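GTPase-activating protein GYP1 (PDB 1FKM) acts as a GTPase-activating protein for Ypt/Rab GTPases, chiefly Ypt1 and Ypt7, through its TBC domain, which supplies arginine and glutamine fingers in trans. Local coordinates at residues R202-L207 with E228-A233; C239-E244 with F330-F335; N325-F330 with I377-Y382. All coordinates share one frame; numbering follows the deposited sequence. Where two conformers were deposited one is given.

Contact 1: residues R202-L207 with E228-A233; sequences RQVKNL and EFIQFA
Val204 pushes its two methyl groups into the first turn of the facing segment. CG1 meets Phe229 CB at 3.8 Å and lies equally near the backbone N of Ile230, while CG2 reaches Ile230 CD1 at 4.1 Å and also borders Ala233. With CG1 anti to its own N (chi1 173°), that methyl faces Phe229, leaving CG2 to turn to Ala233. One turn along the helix, Leu207 does the rest: its CG sits 4.0 Å from Phe229 CD2, approaching the ring obliquely, and its CD2 lies 3.9 Å from Ala233 CB. No hydrogen bond crosses the interface; the side-chain contacts are apolar. Behind them, Phe229 O accepts from both Phe232 N and Ala233 N, the latter at 2.7 Å, and the same oxygen stands over the centre of the Phe232 ring. At the start of the turn, Glu228 N donates to the side-chain OE1 of Gln231 in a nearly straight bond. Further out, the Phe229 ring meets Phe222 edge-to-face, and Met237 touches both Val204 and Leu207. The contact thus packs helix 198-214 against the start of helix 230-238, with helix 324-338 also touching Leu207 and Phe229.

Contact 2: residues C239-E244 with F330-F335; sequences CLLMRE and FVCAAF
Leu241 and Glu244 both touch segment 330-335 of helix 324-338, and they are tied to each other by a 2.9 Å bond from Glu244 N to Leu241 O that closes the 3-10 turn 242-244. Ahead of it, Met242 N returns to Cys239 O across a type I' turn. Leu240, with positive phi, is the C-prime residue of a Schellman motif that ends the preceding helix, and the tight reversal leaves Leu241 pointing at residues 330-335.

Leu241 carries most of the contact. Its chi1 of -77° sets CG anti to the carbonyl carbon, and from there the two methyls part. CD1 meets Val331 CG1 at 3.7 Å, whereas CD2 lies 4.1 Å from Phe335 CD2, at an oblique angle to the ring. Between them, CG rests 4.0 Å from Cys332 SG. The leucine therefore fits against three residues spanning just over one turn of the helix, and the Leu241 and Phe335 side chains lie alongside, running in opposing directions. Glu244 adds only an aliphatic touch, CB to Phe335 CE2 at 4.3 Å; its carboxylate turns elsewhere and makes a salt bridge with Arg235.

Trp236 and Trp339 both meet the Phe335 ring edge-to-face, and the Phe245 ring meets it as well. The connection between helices 230-238 and 247-261 is in this way packed onto helix 324-338, which is flanked by helices 198-214 and 365-382, while Leu240 and Met242 touch helix 133-145.

Contact 3: residues N325-F330 with I377-Y382; sequences NEFHVF and IWQSLY
Phe330 and Gln379 bury by far the most surface here, and they meet face-on: the CA of Gln379 stands 3.6 Å from the centroid of the Phe330 ring, only 2° off the ring normal, a textbook CH-pi contact. Gln379 CB lies over the same face, 3.7 Å from Phe330 CD2. The ring is laid flat against the backbone of the other helix, and its rim is taken up by two more residues. On one side Trp378 CB touches Phe330 CD1; at the tip Tyr382 CB comes within 3.6 Å of Phe330 CZ.

Gln379 extends the other way. With CG anti to its backbone N (chi1 168°) and the chain stretched out beyond, its amide reaches nearly a full turn back along the partner helix. OE1 settles 3.3 Å from Phe327 CA and lies at the edge of the Phe327 ring, close to the ring plane. It makes no hydrogen bond to Phe327 N, where the angle is poor. The other end of the amide is held from a third helix, as NE2 donates to OE2 of Glu260. Glu326 lies across the glutamine, its CG 3.6 Å from Gln379 OE1.

The axes of segments 325-330 and 377-382 approach to 9.5 Å, with 119° between their N-to-C directions. This is helix-on-helix packing within the all-helical Rab-GAP (TBC) fold, bringing helix 365-382, the last of the modelled chain, onto helix 324-338.

Helix 324-338 joins contacts 2 and 3: they share Phe330, and their centres are about 12 Å apart. His328 CE1 fits 3.5 Å from Leu241 CG, and Trp378 CZ3 lies 3.5 Å from Ala334 CA, so the helix is packed by the 239-244 turn and by helix 365-382. Contact 1, with its centre about 11 Å from that of contact 2 and about 15 Å from that of contact 3, adds helix 198-214: Leu207 CD1 reaches Ala333 N at 3.6 Å, and Gln203 NE2 hydrogen-bonds Asn325 O. All three contacts lie away from the catalytic fingers Arg96 and Gln131, and touch one another around helix 324-338.

Contact 1: residues R202-L207 with E228-A233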
loop_
_atom_site.group_PDB
_atom_site.type_symbol
_atom_site.label_atom_id
_atom_site.label_comp_id
_atom_site.label_asym_id
_atom_site.label_seq_id
_atom_site.Cartn_x
_atom_site.Cartn_y
_atom_site.Cartn_z
ATOM N N ARG A 202 13.425 9.166 -10.123
ATOM C CA ARG A 202 13.009 10.564 -10.040
ATOM C C ARG A 202 12.593 10.896 -8.603
ATOM O O ARG A 202 12.859 11.988 -8.106
ATOM C CB ARG A 202 11.837 10.818 -10.992
ATOM C CG ARG A 202 11.391 12.266 -11.066
ATOM C CD ARG A 202 10.248 12.435 -12.057
ATOM N NE ARG A 202 9.062 11.678 -11.658
ATOM C CZ ARG A 202 8.549 10.662 -12.348
ATOM N NH1 ARG A 202 9.116 10.270 -13.484
ATOM N NH2 ARG A 202 7.468 10.037 -11.901
ATOM N N GLN A 203 11.928 9.950 -7.947
ATOM C CA GLN A 203 11.487 10.126 -6.560
ATOM C C GLN A 203 12.689 10.272 -5.629
ATOM O O GLN A 203 12.710 11.131 -4.743
ATOM C CB GLN A 203 10.661 8.919 -6.112
ATOM C CG GLN A 203 9.231 8.900 -6.613
ATOM C CD GLN A 203 8.373 9.945 -5.931
ATOM O OE1 GLN A 203 8.438 11.133 -6.261
ATOM N NE2 GLN A 203 7.573 9.510 -4.958
ATOM N N VAL A 204 13.686 9.417 -5.823
ATOM C CA VAL A 204 14.884 9.455 -4.996
ATOM C C VAL A 204 15.618 10.779 -5.208
ATOM O O VAL A 204 16.135 11.364 -4.255
ATOM C CB VAL A 204 15.816 8.263 -5.318
ATOM C CG1 VAL A 204 17.136 8.398 -4.567
ATOM C CG2 VAL A 204 15.128 6.961 -4.915
ATOM N N LYS A 205 15.654 11.256 -6.450
ATOM C CA LYS A 205 16.309 12.535 -6.749
ATOM C C LYS A 205 15.548 13.677 -6.066
ATOM O O LYS A 205 16.153 14.616 -5.539
ATOM C CB LYS A 205 16.343 12.787 -8.260
ATOM C CG LYS A 205 17.165 11.779 -9.038
ATOM C CD LYS A 205 16.994 11.958 -10.540
ATOM C CE LYS A 205 17.728 10.871 -11.317
ATOM N NZ LYS A 205 17.512 10.997 -12.787
ATOM N N ASN A 206 14.219 13.589 -6.092
ATOM C CA ASN A 206 13.364 14.594 -5.469
ATOM C C ASN A 206 13.576 14.626 -3.960
ATOM O O ASN A 206 13.583 15.700 -3.356
ATOM C CB ASN A 206 11.890 14.315 -5.787
ATOM C CG ASN A 206 11.515 14.701 -7.208
ATOM O OD1 ASN A 206 10.434 14.366 -7.690
ATOM N ND2 ASN A 206 12.404 15.416 -7.880
ATOM N N LEU A 207 13.750 13.455 -3.351
ATOM C CA LEU A 207 13.981 13.374 -1.909
ATOM C C LEU A 207 15.343 13.980 -1.591
ATOM O O LEU A 207 15.503 14.705 -0.613
ATOM C CB LEU A 207 13.944 11.917 -1.428
ATOM C CG LEU A 207 14.341 11.646 0.031
ATOM C CD1 LEU A 207 13.369 12.353 0.978
ATOM C CD2 LEU A 207 14.354 10.142 0.289
ATOM N N GLU A 228 24.683 7.479 -0.420
ATOM C CA GLU A 228 23.867 7.861 -1.568
ATOM C C GLU A 228 22.409 7.575 -1.225
ATOM O O GLU A 228 22.099 6.517 -0.706
ATOM C CB GLU A 228 24.279 7.048 -2.797
ATOM C CG GLU A 228 25.758 7.146 -3.135
ATOM C CD GLU A 228 26.125 6.383 -4.398
ATOM O OE1 GLU A 228 25.215 5.848 -5.067
ATOM O OE2 GLU A 228 27.330 6.320 -4.723
ATOM N N PHE A 229 21.513 8.512 -1.511
ATOM C CA PHE A 229 20.109 8.287 -1.190
ATOM C C PHE A 229 19.559 6.978 -1.750
ATOM O O PHE A 229 18.752 6.318 -1.107
ATOM C CB PHE A 229 19.258 9.469 -1.659
ATOM C CG PHE A 229 19.315 10.651 -0.726
ATOM C CD1 PHE A 229 20.449 11.458 -0.671
ATOM C CD2 PHE A 229 18.249 10.932 0.126
ATOM C CE1 PHE A 229 20.523 12.532 0.223
ATOM C CE2 PHE A 229 18.311 12.001 1.026
ATOM C CZ PHE A 229 19.451 12.803 1.074
ATOM N N ILE A 230 20.010 6.591 -2.937
ATOM C CA ILE A 230 19.535 5.352 -3.544
ATOM C C ILE A 230 19.813 4.130 -2.656
ATOM O O ILE A 230 19.035 3.174 -2.644
ATOM C CB ILE A 230 20.188 5.128 -4.935
ATOM C CG1 ILE A 230 19.454 4.016 -5.691
ATOM C CG2 ILE A 230 21.654 4.754 -4.776
ATOM C CD1 ILE A 230 18.067 4.400 -6.155
ATOM N N GLN A 231 20.905 4.166 -1.899
ATOM C CA GLN A 231 21.269 3.031 -1.051
ATOM C C GLN A 231 20.275 2.675 0.050
ATOM O O GLN A 231 20.318 1.571 0.594
ATOM C CB GLN A 231 22.657 3.256 -0.459
ATOM C CG GLN A 231 23.722 3.361 -1.531
ATOM C CD GLN A 231 25.076 3.740 -0.981
ATOM O OE1 GLN A 231 25.198 4.672 -0.187
ATOM N NE2 GLN A 231 26.108 3.023 -1.414
ATOM N N PHE A 232 19.382 3.596 0.395
ATOM C CA PHE A 232 18.388 3.288 1.409
ATOM C C PHE A 232 16.987 3.690 0.959
ATOM O O PHE A 232 16.001 3.060 1.336
ATOM C CB PHE A 232 18.746 3.968 2.746
ATOM C CG PHE A 232 18.713 5.473 2.703
ATOM C CD1 PHE A 232 17.510 6.162 2.824
ATOM C CD2 PHE A 232 19.891 6.201 2.546
ATOM C CE1 PHE A 232 17.476 7.553 2.792
ATOM C CE2 PHE A 232 19.871 7.593 2.512
ATOM C CZ PHE A 232 18.659 8.273 2.635
ATOM N N ALA A 233 16.907 4.715 0.118
ATOM C CA ALA A 233 15.626 5.229 -0.349
ATOM C C ALA A 233 14.970 4.469 -1.497
ATOM O O ALA A 233 13.767 4.616 -1.725
ATOM C CB ALA A 233 15.769 6.697 -0.728
#

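Contact 2: residues C239-E244 with F330-F335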
loop_
_atom_site.group_PDB
_atom_site.type_symbol
_atom_site.label_atom_id
_atom_site.label_comp_id
_atom_site.label_asym_id
_atom_site.label_seq_id
_atom_site.Cartn_x
_atom_site.Cartn_y
_atom_site.Cartn_z
ATOM N N CYS A 239 8.591 0.253 -2.307
ATOM C CA CYS A 239 7.550 -0.423 -1.528
ATOM C C CYS A 239 6.726 0.544 -0.675
ATOM O O CYS A 239 6.049 0.127 0.260
ATOM C CB CYS A 239 8.192 -1.482 -0.622
ATOM S SG CYS A 239 9.386 -2.556 -1.458
ATOM N N LEU A 240 6.780 1.831 -1.007
ATOM C CA LEU A 240 6.054 2.853 -0.261
ATOM C C LEU A 240 6.249 2.737 1.259
ATOM O O LEU A 240 5.279 2.743 2.024
ATOM C CB LEU A 240 4.557 2.806 -0.603
ATOM C CG LEU A 240 4.148 3.149 -2.039
ATOM C CD1 LEU A 240 2.634 3.075 -2.168
ATOM C CD2 LEU A 240 4.635 4.547 -2.405
ATOM N N LEU A 241 7.507 2.632 1.680
ATOM C CA LEU A 241 7.871 2.539 3.099
ATOM C C LEU A 241 7.387 1.305 3.855
ATOM O O LEU A 241 7.635 1.171 5.056
ATOM C CB LEU A 241 7.404 3.797 3.846
ATOM C CG LEU A 241 8.244 5.065 3.665
ATOM C CD1 LEU A 241 7.577 6.247 4.362
ATOM C CD2 LEU A 241 9.631 4.831 4.238
HETATM N N MSE A 242 6.719 0.391 3.163
HETATM C CA MSE A 242 6.216 -0.809 3.825
HETATM C C MSE A 242 7.269 -1.645 4.534
HETATM O O MSE A 242 6.998 -2.243 5.574
HETATM C CB MSE A 242 5.498 -1.703 2.826
HETATM C CG MSE A 242 4.136 -1.229 2.423
HETATM SE SE MSE A 242 3.365 -2.610 1.333
HETATM C CE MSE A 242 3.344 -4.030 2.651
ATOM N N ARG A 243 8.468 -1.694 3.973
ATOM C CA ARG A 243 9.534 -2.491 4.558
ATOM C C ARG A 243 10.204 -1.800 5.740
ATOM O O ARG A 243 11.149 -2.336 6.317
ATOM C CB ARG A 243 10.575 -2.818 3.486
ATOM C CG ARG A 243 9.977 -3.473 2.249
ATOM C CD ARG A 243 9.579 -4.911 2.516
ATOM N NE ARG A 243 10.745 -5.787 2.530
ATOM C CZ ARG A 243 11.491 -6.049 1.462
ATOM N NH1 ARG A 243 11.189 -5.504 0.291
ATOM N NH2 ARG A 243 12.544 -6.848 1.562
ATOM N N GLU A 244 9.701 -0.625 6.107
ATOM C CA GLU A 244 10.272 0.138 7.213
ATOM C C GLU A 244 9.351 0.208 8.429
ATOM O O GLU A 244 9.712 0.805 9.445
ATOM C CB GLU A 244 10.577 1.574 6.772
ATOM C CG GLU A 244 11.089 1.721 5.347
ATOM C CD GLU A 244 12.261 0.821 5.058
ATOM O OE1 GLU A 244 13.195 0.786 5.884
ATOM O OE2 GLU A 244 12.254 0.155 4.003
ATOM N N PHE A 330 7.353 13.671 0.637
ATOM C CA PHE A 330 7.379 14.468 1.858
ATOM C C PHE A 330 7.351 13.605 3.113
ATOM O O PHE A 330 7.980 13.947 4.118
ATOM C CB PHE A 330 6.234 15.484 1.861
ATOM C CG PHE A 330 6.491 16.663 0.966
ATOM C CD1 PHE A 330 7.296 17.711 1.404
ATOM C CD2 PHE A 330 5.988 16.701 -0.332
ATOM C CE1 PHE A 330 7.600 18.781 0.561
ATOM C CE2 PHE A 330 6.283 17.767 -1.185
ATOM C CZ PHE A 330 7.094 18.812 -0.736
ATOM N N VAL A 331 6.625 12.488 3.062
ATOM C CA VAL A 331 6.578 11.575 4.199
ATOM C C VAL A 331 7.987 10.997 4.395
ATOM O O VAL A 331 8.461 10.859 5.525
ATOM C CB VAL A 331 5.578 10.415 3.955
ATOM C CG1 VAL A 331 5.703 9.363 5.053
ATOM C CG2 VAL A 331 4.163 10.956 3.917
ATOM N N CYS A 332 8.654 10.658 3.293
ATOM C CA CYS A 332 10.006 10.110 3.375
ATOM C C CYS A 332 10.985 11.137 3.929
ATOM O O CYS A 332 11.880 10.795 4.697
ATOM C CB CYS A 332 10.486 9.635 2.002
ATOM S SG CYS A 332 9.731 8.084 1.452
ATOM N N ALA A 333 10.816 12.394 3.536
ATOM C CA ALA A 333 11.695 13.454 4.023
ATOM C C ALA A 333 11.494 13.657 5.529
ATOM O O ALA A 333 12.462 13.758 6.283
ATOM C CB ALA A 333 11.415 14.758 3.268
ATOM N N ALA A 334 10.239 13.708 5.967
ATOM C CA ALA A 334 9.943 13.899 7.386
ATOM C C ALA A 334 10.430 12.706 8.207
ATOM O O ALA A 334 10.905 12.868 9.335
ATOM C CB ALA A 334 8.440 14.108 7.589
ATOM N N PHE A 335 10.315 11.510 7.634
ATOM C CA PHE A 335 10.747 10.278 8.291
ATOM C C PHE A 335 12.258 10.341 8.512
ATOM O O PHE A 335 12.747 10.130 9.627
ATOM C CB PHE A 335 10.395 9.069 7.410
ATOM C CG PHE A 335 10.734 7.732 8.025
ATOM C CD1 PHE A 335 10.221 7.368 9.268
ATOM C CD2 PHE A 335 11.522 6.818 7.335
ATOM C CE1 PHE A 335 10.486 6.102 9.811
ATOM C CE2 PHE A 335 11.789 5.552 7.871
ATOM C CZ PHE A 335 11.267 5.199 9.108
#

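Contact 3: residues N325-F330 with I377-Y382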
loop_
_atom_site.group_PDB
_atom_site.type_symbol
_atom_site.label_atom_id
_atom_site.label_comp_id
_atom_site.label_asym_id
_atom_site.label_seq_id
_atom_site.Cartn_x
_atom_site.Cartn_y
_atom_site.Cartn_z
ATOM N N ASN A 325 2.953 10.116 -5.463
ATOM C CA ASN A 325 4.408 10.274 -5.447
ATOM C C ASN A 325 4.842 11.512 -4.657
ATOM O O ASN A 325 5.782 11.461 -3.860
ATOM C CB ASN A 325 4.946 10.368 -6.881
ATOM C CG ASN A 325 5.381 9.016 -7.434
ATOM O OD1 ASN A 325 5.631 8.876 -8.630
ATOM N ND2 ASN A 325 5.488 8.023 -6.561
ATOM N N GLU A 326 4.155 12.624 -4.888
ATOM C CA GLU A 326 4.466 13.874 -4.205
ATOM C C GLU A 326 4.329 13.733 -2.693
ATOM O O GLU A 326 5.271 14.006 -1.954
ATOM C CB GLU A 326 3.544 14.986 -4.707
ATOM C CG GLU A 326 3.720 16.317 -3.994
ATOM C CD GLU A 326 2.728 17.365 -4.465
ATOM O OE1 GLU A 326 1.962 17.082 -5.413
ATOM O OE2 GLU A 326 2.712 18.472 -3.888
ATOM N N PHE A 327 3.161 13.301 -2.231
ATOM C CA PHE A 327 2.953 13.149 -0.798
ATOM C C PHE A 327 3.950 12.167 -0.183
ATOM O O PHE A 327 4.459 12.392 0.917
ATOM C CB PHE A 327 1.528 12.670 -0.501
ATOM C CG PHE A 327 1.203 12.638 0.963
ATOM C CD1 PHE A 327 1.270 13.803 1.727
ATOM C CD2 PHE A 327 0.856 11.444 1.588
ATOM C CE1 PHE A 327 0.998 13.778 3.099
ATOM C CE2 PHE A 327 0.583 11.406 2.956
ATOM C CZ PHE A 327 0.655 12.578 3.715
ATOM N N HIS A 328 4.237 11.079 -0.894
ATOM C CA HIS A 328 5.163 10.082 -0.379
ATOM C C HIS A 328 6.561 10.646 -0.181
ATOM O O HIS A 328 7.244 10.297 0.782
ATOM C CB HIS A 328 5.233 8.856 -1.298
ATOM C CG HIS A 328 6.008 7.718 -0.711
ATOM N ND1 HIS A 328 5.662 7.125 0.486
ATOM C CD2 HIS A 328 7.128 7.083 -1.133
ATOM C CE1 HIS A 328 6.536 6.179 0.776
ATOM N NE2 HIS A 328 7.437 6.133 -0.190
ATOM N N VAL A 329 6.992 11.513 -1.091
ATOM C CA VAL A 329 8.317 12.115 -0.980
ATOM C C VAL A 329 8.416 12.946 0.298
ATOM O O VAL A 329 9.440 12.931 0.970
ATOM C CB VAL A 329 8.641 13.012 -2.196
ATOM C CG1 VAL A 329 9.898 13.827 -1.931
ATOM C CG2 VAL A 329 8.847 12.147 -3.430
ATOM N N PHE A 330 7.353 13.671 0.637
ATOM C CA PHE A 330 7.379 14.468 1.858
ATOM C C PHE A 330 7.351 13.605 3.113
ATOM O O PHE A 330 7.980 13.947 4.118
ATOM C CB PHE A 330 6.234 15.484 1.861
ATOM C CG PHE A 330 6.491 16.663 0.966
ATOM C CD1 PHE A 330 7.296 17.711 1.404
ATOM C CD2 PHE A 330 5.988 16.701 -0.332
ATOM C CE1 PHE A 330 7.600 18.781 0.561
ATOM C CE2 PHE A 330 6.283 17.767 -1.185
ATOM C CZ PHE A 330 7.094 18.812 -0.736
ATOM N N ILE A 377 2.058 19.328 6.256
ATOM C CA ILE A 377 2.418 20.734 6.404
ATOM C C ILE A 377 3.564 21.079 5.457
ATOM O O ILE A 377 3.523 22.108 4.790
ATOM C CB ILE A 377 2.832 21.052 7.864
ATOM C CG1 ILE A 377 1.590 21.024 8.756
ATOM C CG2 ILE A 377 3.536 22.409 7.940
ATOM C CD1 ILE A 377 1.883 20.990 10.239
ATOM N N TRP A 378 4.581 20.222 5.385
ATOM C CA TRP A 378 5.716 20.493 4.501
ATOM C C TRP A 378 5.263 20.578 3.049
ATOM O O TRP A 378 5.671 21.478 2.301
ATOM C CB TRP A 378 6.785 19.404 4.643
ATOM C CG TRP A 378 7.473 19.413 5.967
ATOM C CD1 TRP A 378 7.118 20.132 7.076
ATOM C CD2 TRP A 378 8.626 18.650 6.335
ATOM N NE1 TRP A 378 7.981 19.862 8.112
ATOM C CE2 TRP A 378 8.916 18.955 7.684
ATOM C CE3 TRP A 378 9.444 17.736 5.656
ATOM C CZ2 TRP A 378 9.991 18.377 8.369
ATOM C CZ3 TRP A 378 10.517 17.161 6.339
ATOM C CH2 TRP A 378 10.777 17.485 7.679
ATOM N N GLN A 379 4.415 19.636 2.653
ATOM C CA GLN A 379 3.902 19.618 1.294
ATOM C C GLN A 379 3.083 20.875 0.998
ATOM O O GLN A 379 3.182 21.444 -0.086
ATOM C CB GLN A 379 3.034 18.374 1.067
ATOM C CG GLN A 379 2.223 18.422 -0.225
ATOM C CD GLN A 379 1.312 17.220 -0.389
ATOM O OE1 GLN A 379 1.706 16.210 -0.960
ATOM N NE2 GLN A 379 0.093 17.320 0.132
ATOM N N SER A 380 2.278 21.302 1.967
ATOM C CA SER A 380 1.439 22.484 1.791
ATOM C C SER A 380 2.282 23.741 1.613
ATOM O O SER A 380 1.937 24.626 0.830
ATOM C CB SER A 380 0.501 22.655 2.988
ATOM O OG SER A 380 -0.349 21.529 3.136
ATOM N N LEU A 381 3.388 23.816 2.346
ATOM C CA LEU A 381 4.280 24.960 2.260
ATOM C C LEU A 381 4.968 25.001 0.908
ATOM O O LEU A 381 5.106 26.065 0.305
ATOM C CB LEU A 381 5.331 24.896 3.371
ATOM C CG LEU A 381 4.825 25.194 4.785
ATOM C CD1 LEU A 381 5.888 24.836 5.812
ATOM C CD2 LEU A 381 4.457 26.659 4.882
ATOM N N TYR A 382 5.383 23.832 0.429
ATOM C CA TYR A 382 6.081 23.741 -0.841
ATOM C C TYR A 382 5.211 24.116 -2.032
ATOM O O TYR A 382 5.712 24.665 -3.015
ATOM C CB TYR A 382 6.633 22.330 -1.050
ATOM C CG TYR A 382 7.833 22.307 -1.959
ATOM C CD1 TYR A 382 9.087 22.697 -1.489
ATOM C CD2 TYR A 382 7.716 21.936 -3.300
ATOM C CE1 TYR A 382 10.196 22.723 -2.327
ATOM C CE2 TYR A 382 8.822 21.958 -4.151
ATOM C CZ TYR A 382 10.059 22.354 -3.655
ATOM O OH TYR A 382 11.161 22.385 -4.481
#